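Phenylalanine/tyrosine ammonia-lyase (Rhodosporidium toruloides, PDB 1Y2M) catalyses the non-oxidative deamination of L-phenylalanine to trans-cinnamate and of L-tyrosine to p-coumarate, releasing ammonium. Local coordinates at residues B[277-282]-B[419-424]; B[490-495]-B[503-508]. One frame throughout, in Å; residues are numbered along the deposited sequence.

Following the chain from its N terminus, contact 1 comes first: segment 277-282 of helix 273-303 meets 419-424 of helix 416-443, closing a mostly helical excursion of 136 residues. Contact 2 opens only afterwards, so the two are in series and neither nest nor cross. It bridges seven intervening residues, folding the loop after helix 468-484 back on the chain that enters helix 506-560. The start of that helix and residues just before it join the two sites, whose centres lie about 14 Å apart: A419 CB lies 3.3 Å from S504 O, and M278 lays its selenium against L507. Helices 273-303, 416-443 and 506-560 are thus tied together, and both contacts reach the second subunit.

Contact 1: B[277-282]-B[419-424]; sequences SMATLA and ANTMEK
T421 makes a marginal approach to A279, its OG1 lying 4.4 Å from A279 CB. The hydroxyl is turned back along its own helix, where it bonds to V418 O, and the rest of the side chain packs on A382, V385 and L386 of helix 368-391. M422, modelled as selenomethionine (a selenium label in place of sulfur), carries most of the contact. Its CG is anti to its carbonyl carbon (chi1 -70°), and the chain then bends at both chi2 and chi3, bringing the selenium end across to the facing helix. CG rests 3.9 Å from A279 CB, while SE lies 3.7 Å from A279 CA. The terminal methyl CE curls beside the backbone, 3.5 Å from A279 O. One turn on, A282 CB touches the selenium from 3.9 Å. Here two long helices of the largely helical PAL/histidase fold, 273-303 and 416-443, run in broadly the same direction, their local axes 34° apart in angle and 10.1 Å at closest approach; two alanine methyls on one side are met by a single bent, apolar chain from the other. The carbonyl of M422 accepts a bond from T513 of helix 506-560, which packs against both helices.

Contact 2: B[490-495]-B[503-508]; sequences THVQPA and NSLALI
Q493 O receives two N-H groups: the side-chain amide of N503, with ND2 at 3.0 Å, and more weakly the backbone N of A495, which closes an inverse gamma turn centred on P494. The hydrogen bond from ND2 lies in the plane of the N503 amide and nearly along the C=O axis (162° at the oxygen). N503 ND2 also serves Q500 O, and N503 OD1 accepts from a water, 2.7 Å away, that takes the N-H of Q493. One amide therefore addresses both backbone polar groups of Q493, directly and through water. V492 slides alongside, its CG1 anti to the backbone N (chi1 173°) and 3.6 Å from N503 ND2. Its CG2 lies 3.3 Å from N503 O and also touches L505 CD1. A leucine in place of N503 would probably leave Q493 O without its amide donor and the bridging water without its second partner, letting the loop shift. L505, the N-cap of helix 506-560, lies within an ST turn in which S504 OG accepts from A506 N. That hydroxyl also bonds S210 O, next to the A211–G213 imidazolinone cross-link. V492 O takes a bond from K434 of the second subunit, and the cinnamate-binding E496 follows A495. The direct hydrogen bond and the water bridge from one side chain are thus likely to hold the loop backbone close to E496, at a junction of subunits.

Contact 1: B[277-282]-B[419-424]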
loop_
_atom_site.group_PDB
_atom_site.type_symbol
_atom_site.label_atom_id
_atom_site.label_comp_id
_atom_site.label_asym_id
_atom_site.label_seq_id
_atom_site.Cartn_x
_atom_site.Cartn_y
_atom_site.Cartn_z
ATOM N N SER B 277 13.299 -16.968 13.487
ATOM C CA SER B 277 14.609 -17.167 12.888
ATOM C C SER B 277 14.846 -16.147 11.769
ATOM O O SER B 277 15.836 -15.401 11.738
ATOM C CB SER B 277 14.711 -18.554 12.301
ATOM O OG SER B 277 15.956 -18.634 11.636
HETATM N N MSE B 278 13.953 -16.135 10.790
HETATM C CA MSE B 278 14.162 -15.230 9.651
HETATM C C MSE B 278 14.182 -13.754 10.059
HETATM O O MSE B 278 14.964 -12.941 9.509
HETATM C CB MSE B 278 13.126 -15.435 8.556
HETATM C CG MSE B 278 13.562 -14.779 7.284
HETATM SE SE MSE B 278 12.524 -15.461 5.763
HETATM C CE MSE B 278 13.850 -15.055 4.268
ATOM N N ALA B 279 13.309 -13.418 11.003
ATOM C CA ALA B 279 13.250 -12.090 11.562
ATOM C C ALA B 279 14.550 -11.697 12.274
ATOM O O ALA B 279 14.989 -10.553 12.177
ATOM C CB ALA B 279 12.028 -11.940 12.475
ATOM N N THR B 280 15.147 -12.626 13.019
ATOM C CA THR B 280 16.416 -12.349 13.696
ATOM C C THR B 280 17.512 -12.059 12.692
ATOM O O THR B 280 18.264 -11.088 12.846
ATOM C CB THR B 280 16.834 -13.529 14.598
ATOM O OG1 THR B 280 15.889 -13.678 15.666
ATOM C CG2 THR B 280 18.196 -13.280 15.114
ATOM N N LEU B 281 17.606 -12.859 11.627
ATOM C CA LEU B 281 18.593 -12.634 10.582
ATOM C C LEU B 281 18.369 -11.282 9.922
ATOM O O LEU B 281 19.336 -10.545 9.638
ATOM C CB LEU B 281 18.539 -13.784 9.595
ATOM C CG LEU B 281 18.979 -15.108 10.255
ATOM C CD1 LEU B 281 18.502 -16.252 9.393
ATOM C CD2 LEU B 281 20.497 -15.188 10.420
ATOM N N ALA B 282 17.106 -10.962 9.657
ATOM C CA ALA B 282 16.776 -9.699 8.994
ATOM C C ALA B 282 17.086 -8.485 9.869
ATOM O O ALA B 282 17.611 -7.459 9.401
ATOM C CB ALA B 282 15.351 -9.712 8.534
ATOM N N ALA B 419 5.850 -10.369 13.647
ATOM C CA ALA B 419 5.381 -9.663 12.462
ATOM C C ALA B 419 5.567 -8.168 12.703
ATOM O O ALA B 419 6.031 -7.440 11.785
ATOM C CB ALA B 419 3.950 -9.955 12.241
ATOM N N ASN B 420 5.270 -7.736 13.931
ATOM C CA ASN B 420 5.433 -6.324 14.324
ATOM C C ASN B 420 6.824 -5.808 14.043
ATOM O O ASN B 420 7.004 -4.740 13.443
ATOM C CB ASN B 420 5.092 -6.177 15.831
ATOM C CG ASN B 420 5.355 -4.744 16.427
ATOM O OD1 ASN B 420 6.411 -4.512 17.065
ATOM N ND2 ASN B 420 4.366 -3.849 16.317
ATOM N N THR B 421 7.827 -6.572 14.438
ATOM C CA THR B 421 9.195 -6.131 14.227
ATOM C C THR B 421 9.506 -5.990 12.749
ATOM O O THR B 421 10.264 -5.096 12.313
ATOM C CB THR B 421 10.250 -7.063 14.869
ATOM O OG1 THR B 421 10.303 -8.346 14.236
ATOM C CG2 THR B 421 9.929 -7.244 16.363
HETATM N N MSE B 422 8.958 -6.905 11.982
HETATM C CA MSE B 422 9.275 -6.934 10.525
HETATM C C MSE B 422 8.593 -5.800 9.748
HETATM O O MSE B 422 9.166 -5.208 8.839
HETATM C CB MSE B 422 8.916 -8.269 9.972
HETATM C CG MSE B 422 9.835 -9.370 10.466
HETATM SE SE MSE B 422 11.725 -9.094 9.918
HETATM C CE MSE B 422 12.518 -8.192 11.493
ATOM N N GLU B 423 7.343 -5.498 10.110
ATOM C CA GLU B 423 6.588 -4.396 9.447
ATOM C C GLU B 423 7.388 -3.114 9.685
ATOM O O GLU B 423 7.675 -2.376 8.714
ATOM C CB GLU B 423 5.177 -4.277 9.996
ATOM C CG GLU B 423 4.283 -5.493 9.822
ATOM C CD GLU B 423 3.759 -5.712 8.410
ATOM O OE1 GLU B 423 2.608 -5.325 8.181
ATOM O OE2 GLU B 423 4.429 -6.328 7.587
ATOM N N LYS B 424 7.727 -2.843 10.948
ATOM C CA LYS B 424 8.442 -1.602 11.316
ATOM C C LYS B 424 9.821 -1.530 10.684
ATOM O O LYS B 424 10.273 -0.481 10.185
ATOM C CB LYS B 424 8.599 -1.454 12.846
ATOM C CG LYS B 424 7.309 -1.430 13.638
ATOM C CD LYS B 424 7.533 -1.803 15.160
ATOM C CE LYS B 424 8.853 -1.275 15.688
ATOM N NZ LYS B 424 10.147 -2.021 15.364
#

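Contact 2: B[490-495]-B[503-508]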
loop_
_atom_site.group_PDB
_atom_site.type_symbol
_atom_site.label_atom_id
_atom_site.label_comp_id
_atom_site.label_asym_id
_atom_site.label_seq_id
_atom_site.Cartn_x
_atom_site.Cartn_y
_atom_site.Cartn_z
ATOM N N THR B 490 -2.016 -6.188 7.159
ATOM C CA THR B 490 -3.383 -5.771 6.841
ATOM C C THR B 490 -4.065 -6.722 5.850
ATOM O O THR B 490 -5.193 -6.431 5.394
ATOM C CB THR B 490 -3.352 -4.379 6.202
ATOM O OG1 THR B 490 -2.427 -4.362 5.110
ATOM C CG2 THR B 490 -2.961 -3.329 7.227
ATOM N N HIS B 491 -3.400 -7.811 5.490
ATOM C CA HIS B 491 -3.917 -8.757 4.477
ATOM C C HIS B 491 -4.313 -10.115 5.064
ATOM O O HIS B 491 -4.416 -11.118 4.352
ATOM C CB HIS B 491 -2.918 -8.914 3.325
ATOM C CG HIS B 491 -2.753 -7.632 2.593
ATOM N ND1 HIS B 491 -3.716 -7.193 1.717
ATOM C CD2 HIS B 491 -1.820 -6.644 2.666
ATOM C CE1 HIS B 491 -3.372 -6.007 1.249
ATOM N NE2 HIS B 491 -2.261 -5.622 1.849
ATOM N N VAL B 492 -4.633 -10.116 6.334
ATOM C CA VAL B 492 -5.071 -11.325 7.065
ATOM C C VAL B 492 -6.403 -11.844 6.493
ATOM O O VAL B 492 -7.345 -11.077 6.306
ATOM C CB VAL B 492 -5.227 -10.956 8.589
ATOM C CG1 VAL B 492 -5.852 -12.104 9.392
ATOM C CG2 VAL B 492 -3.893 -10.545 9.144
ATOM N N GLN B 493 -6.420 -13.155 6.220
ATOM C CA GLN B 493 -7.552 -13.898 5.703
ATOM C C GLN B 493 -8.144 -14.757 6.826
ATOM O O GLN B 493 -7.424 -15.185 7.718
ATOM C CB GLN B 493 -7.148 -14.813 4.555
ATOM C CG GLN B 493 -6.504 -14.062 3.398
ATOM C CD GLN B 493 -7.479 -13.032 2.796
ATOM O OE1 GLN B 493 -8.652 -13.357 2.522
ATOM N NE2 GLN B 493 -7.010 -11.774 2.624
ATOM N N PRO B 494 -9.422 -15.094 6.712
ATOM C CA PRO B 494 -10.130 -15.963 7.694
ATOM C C PRO B 494 -9.798 -17.431 7.630
ATOM O O PRO B 494 -10.684 -18.261 7.315
ATOM C CB PRO B 494 -11.598 -15.754 7.307
ATOM C CG PRO B 494 -11.539 -15.516 5.884
ATOM C CD PRO B 494 -10.371 -14.608 5.695
ATOM N N ALA B 495 -8.602 -17.779 8.040
ATOM C CA ALA B 495 -8.091 -19.095 7.838
ATOM C C ALA B 495 -8.660 -20.201 8.692
ATOM O O ALA B 495 -8.994 -20.035 9.872
ATOM C CB ALA B 495 -6.552 -19.090 7.960
ATOM N N ASN B 503 -4.341 -14.087 12.154
ATOM C CA ASN B 503 -3.070 -14.807 11.971
ATOM C C ASN B 503 -2.006 -13.755 11.658
ATOM O O ASN B 503 -2.317 -12.768 10.998
ATOM C CB ASN B 503 -3.155 -15.869 10.897
ATOM C CG ASN B 503 -3.823 -15.354 9.637
ATOM O OD1 ASN B 503 -3.160 -14.815 8.759
ATOM N ND2 ASN B 503 -5.115 -15.597 9.527
ATOM N N SER B 504 -0.791 -13.942 12.185
ATOM C CA SER B 504 0.219 -12.880 12.210
ATOM C C SER B 504 0.867 -12.536 10.861
ATOM O O SER B 504 1.394 -11.382 10.705
ATOM C CB SER B 504 1.346 -13.161 13.203
ATOM O OG SER B 504 2.245 -14.109 12.693
ATOM N N LEU B 505 0.977 -13.533 9.975
ATOM C CA LEU B 505 1.687 -13.373 8.695
ATOM C C LEU B 505 3.177 -12.981 8.894
ATOM O O LEU B 505 3.828 -12.409 7.984
ATOM C CB LEU B 505 0.972 -12.373 7.779
ATOM C CG LEU B 505 -0.489 -12.679 7.496
ATOM C CD1 LEU B 505 -1.046 -11.511 6.684
ATOM C CD2 LEU B 505 -0.533 -14.027 6.758
ATOM N N ALA B 506 3.752 -13.391 10.034
ATOM C CA ALA B 506 5.115 -12.965 10.372
ATOM C C ALA B 506 6.120 -13.450 9.330
ATOM O O ALA B 506 7.035 -12.712 9.005
ATOM C CB ALA B 506 5.520 -13.457 11.738
ATOM N N LEU B 507 6.023 -14.711 8.880
ATOM C CA LEU B 507 7.058 -15.226 7.986
ATOM C C LEU B 507 7.044 -14.474 6.645
ATOM O O LEU B 507 8.088 -14.198 6.038
ATOM C CB LEU B 507 6.956 -16.742 7.765
ATOM C CG LEU B 507 8.132 -17.253 6.921
ATOM C CD1 LEU B 507 9.544 -17.037 7.543
ATOM C CD2 LEU B 507 7.912 -18.712 6.658
ATOM N N ILE B 508 5.828 -14.226 6.165
ATOM C CA ILE B 508 5.677 -13.440 4.893
ATOM C C ILE B 508 6.274 -12.041 5.098
ATOM O O ILE B 508 7.034 -11.512 4.279
ATOM C CB ILE B 508 4.258 -13.362 4.400
ATOM C CG1 ILE B 508 3.666 -14.754 4.128
ATOM C CG2 ILE B 508 4.169 -12.514 3.114
ATOM C CD1 ILE B 508 2.140 -14.745 3.972
HETATM O O HOH W 1 -4.185 -14.867 6.274
#